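Local coordinates for protein diffuse adherence adhesin (Escherichia coli, PDB 4MEE) that mediates bacterial attachment to mammalian cells, autoaggregation and biofilm formation, here represented by its C-terminal transport unit with an outer-membrane beta barrel, at residues L321-W326 with F336-H341. Numbering follows the deposited sequence.
Sequences LNVHTW and FWLQPH
Phe336 O is gripped by two successive amides of the neighbouring strand: Val323 N donates to it at 2.8 Å, nearly in line with the carbonyl, and His324 N adds a weak, longer bond. With both Val323 and His324 set against Phe336, strand 303-327 carries a classic beta bulge, where Val323 takes helix-like backbone angles (phi -78°, psi -59°). Beyond it, Phe336 N binds His324 O at 3.0 Å, closing the hydrogen-bonded pair. On the near side of the bulge, Leu338 N donates to Leu321 O at 2.9 Å, while the return bond from Leu321 N to Leu338 O is weak and bent.

The bulge turns Val323 toward the partner strand. Its CB lies 3.3 Å from Phe336 CD2, at the edge of the ring, and CG2, beside the backbone N, reaches Leu338 CD1. Val323 and Phe336 point the same way, side by side. On the other side of the sheet, Asn322 and Trp337 form the non-hydrogen-bonded pair: Asn322 CB sits over the six-membered ring, 3.8 Å from its centroid, in a CH-pi contact, with amide and indole planes 24° apart. Trp337 is buried and also touches Ser379 and Lys381 of strand 370-383.

The contact joins strands 303-327 and 333-355, a hairpin of the autotransporter barrel, near one end of the barrel. The doubly gripped carbonyl of Phe336 keeps the two strands bonded across the one-residue slip, with Val323, Phe336 and Leu338 packed on one side and the CB methylene of Asn322 over the indole of Trp337 on the other.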
loop_
_atom_site.group_PDB
_atom_site.type_symbol
_atom_site.label_atom_id
_atom_site.label_comp_id
_atom_site.label_asym_id
_atom_site.label_seq_id
_atom_site.Cartn_x
_atom_site.Cartn_y
_atom_site.Cartn_z
ATOM N N LEU A 321 21.626 3.893 -9.533
ATOM C CA LEU A 321 22.788 3.639 -10.378
ATOM C C LEU A 321 22.482 3.955 -11.838
ATOM O O LEU A 321 21.569 3.373 -12.428
ATOM C CB LEU A 321 23.242 2.178 -10.231
ATOM C CG LEU A 321 24.442 1.676 -11.044
ATOM C CD1 LEU A 321 25.759 2.159 -10.451
ATOM C CD2 LEU A 321 24.428 0.157 -11.130
ATOM N N ASN A 322 23.246 4.887 -12.406
ATOM C CA ASN A 322 23.164 5.204 -13.829
ATOM C C ASN A 322 24.031 4.235 -14.627
ATOM O O ASN A 322 25.262 4.320 -14.608
ATOM C CB ASN A 322 23.576 6.660 -14.093
ATOM C CG ASN A 322 23.470 7.051 -15.559
ATOM O OD1 ASN A 322 22.618 6.551 -16.295
ATOM N ND2 ASN A 322 24.337 7.962 -15.987
ATOM N N VAL A 323 23.373 3.312 -15.320
ATOM C CA VAL A 323 24.054 2.238 -16.035
ATOM C C VAL A 323 24.649 2.743 -17.349
ATOM O O VAL A 323 25.865 2.678 -17.552
ATOM C CB VAL A 323 23.106 1.035 -16.271
ATOM C CG1 VAL A 323 23.743 -0.012 -17.175
ATOM C CG2 VAL A 323 22.704 0.410 -14.944
ATOM N N HIS A 324 23.787 3.267 -18.220
ATOM C CA HIS A 324 24.176 3.678 -19.565
ATOM C C HIS A 324 23.487 4.973 -19.976
ATOM O O HIS A 324 22.394 5.279 -19.516
ATOM C CB HIS A 324 23.824 2.572 -20.559
ATOM C CG HIS A 324 24.622 2.619 -21.823
ATOM N ND1 HIS A 324 24.062 2.428 -23.067
ATOM C CD2 HIS A 324 25.942 2.835 -22.033
ATOM C CE1 HIS A 324 25.002 2.521 -23.990
ATOM N NE2 HIS A 324 26.153 2.766 -23.389
ATOM N N THR A 325 24.123 5.742 -20.838
ATOM C CA THR A 325 23.475 6.924 -21.343
ATOM C C THR A 325 23.782 6.951 -22.821
ATOM O O THR A 325 24.928 6.754 -23.219
ATOM C CB THR A 325 23.957 8.184 -20.603
ATOM O OG1 THR A 325 23.484 9.360 -21.273
ATOM C CG2 THR A 325 25.476 8.213 -20.523
ATOM N N TRP A 326 22.752 7.145 -23.632
ATOM C CA TRP A 326 22.886 7.033 -25.078
ATOM C C TRP A 326 22.157 8.184 -25.741
ATOM O O TRP A 326 21.382 8.886 -25.101
ATOM C CB TRP A 326 22.341 5.687 -25.570
ATOM N N PHE A 336 19.587 5.026 -18.608
ATOM C CA PHE A 336 19.086 3.767 -18.102
ATOM C C PHE A 336 19.604 3.537 -16.703
ATOM O O PHE A 336 20.803 3.623 -16.458
ATOM C CB PHE A 336 19.454 2.611 -19.022
ATOM C CG PHE A 336 19.184 1.268 -18.427
ATOM C CD1 PHE A 336 17.899 0.738 -18.420
ATOM C CD2 PHE A 336 20.214 0.534 -17.862
ATOM C CE1 PHE A 336 17.651 -0.508 -17.867
ATOM C CE2 PHE A 336 19.977 -0.712 -17.308
ATOM C CZ PHE A 336 18.692 -1.234 -17.309
ATOM N N TRP A 337 18.685 3.227 -15.797
ATOM C CA TRP A 337 18.973 3.207 -14.369
ATOM C C TRP A 337 18.588 1.887 -13.719
ATOM O O TRP A 337 17.563 1.295 -14.063
ATOM C CB TRP A 337 18.231 4.347 -13.667
ATOM C CG TRP A 337 18.743 5.720 -13.989
ATOM C CD1 TRP A 337 18.551 6.423 -15.148
ATOM C CD2 TRP A 337 19.519 6.568 -13.130
ATOM N NE1 TRP A 337 19.163 7.648 -15.064
ATOM C CE2 TRP A 337 19.765 7.764 -13.839
ATOM C CE3 TRP A 337 20.033 6.430 -11.834
ATOM C CZ2 TRP A 337 20.506 8.818 -13.295
ATOM C CZ3 TRP A 337 20.769 7.480 -11.292
ATOM C CH2 TRP A 337 20.998 8.658 -12.025
ATOM N N LEU A 338 19.417 1.440 -12.777
ATOM C CA LEU A 338 19.110 0.275 -11.947
ATOM C C LEU A 338 19.057 0.650 -10.471
ATOM O O LEU A 338 19.886 1.428 -9.986
ATOM C CB LEU A 338 20.123 -0.853 -12.166
ATOM C CG LEU A 338 19.892 -1.833 -13.322
ATOM C CD1 LEU A 338 21.113 -2.720 -13.514
ATOM C CD2 LEU A 338 18.646 -2.683 -13.109
ATOM N N GLN A 339 18.079 0.088 -9.766
ATOM C CA GLN A 339 17.851 0.418 -8.366
ATOM C C GLN A 339 17.471 -0.796 -7.511
ATOM O O GLN A 339 16.295 -1.160 -7.441
ATOM C CB GLN A 339 16.778 1.505 -8.244
ATOM C CG GLN A 339 16.623 2.060 -6.839
ATOM C CD GLN A 339 15.299 2.768 -6.629
ATOM O OE1 GLN A 339 15.264 3.960 -6.330
ATOM N NE2 GLN A 339 14.203 2.036 -6.782
ATOM N N PRO A 340 18.469 -1.427 -6.865
ATOM C CA PRO A 340 18.158 -2.403 -5.822
ATOM C C PRO A 340 17.729 -1.672 -4.552
ATOM O O PRO A 340 18.360 -0.685 -4.172
ATOM C CB PRO A 340 19.488 -3.130 -5.610
ATOM C CG PRO A 340 20.530 -2.150 -6.029
ATOM C CD PRO A 340 19.916 -1.342 -7.135
ATOM N N HIS A 341 16.659 -2.142 -3.913
ATOM C CA HIS A 341 16.098 -1.455 -2.746
ATOM C C HIS A 341 15.467 -2.396 -1.717
ATOM O O HIS A 341 15.108 -3.532 -2.032
ATOM C CB HIS A 341 15.085 -0.390 -3.184
ATOM C CG HIS A 341 13.947 -0.933 -3.990
ATOM N ND1 HIS A 341 13.863 -0.776 -5.358
ATOM C CD2 HIS A 341 12.851 -1.638 -3.626
ATOM C CE1 HIS A 341 12.763 -1.358 -5.799
ATOM N NE2 HIS A 341 12.133 -1.893 -4.768
#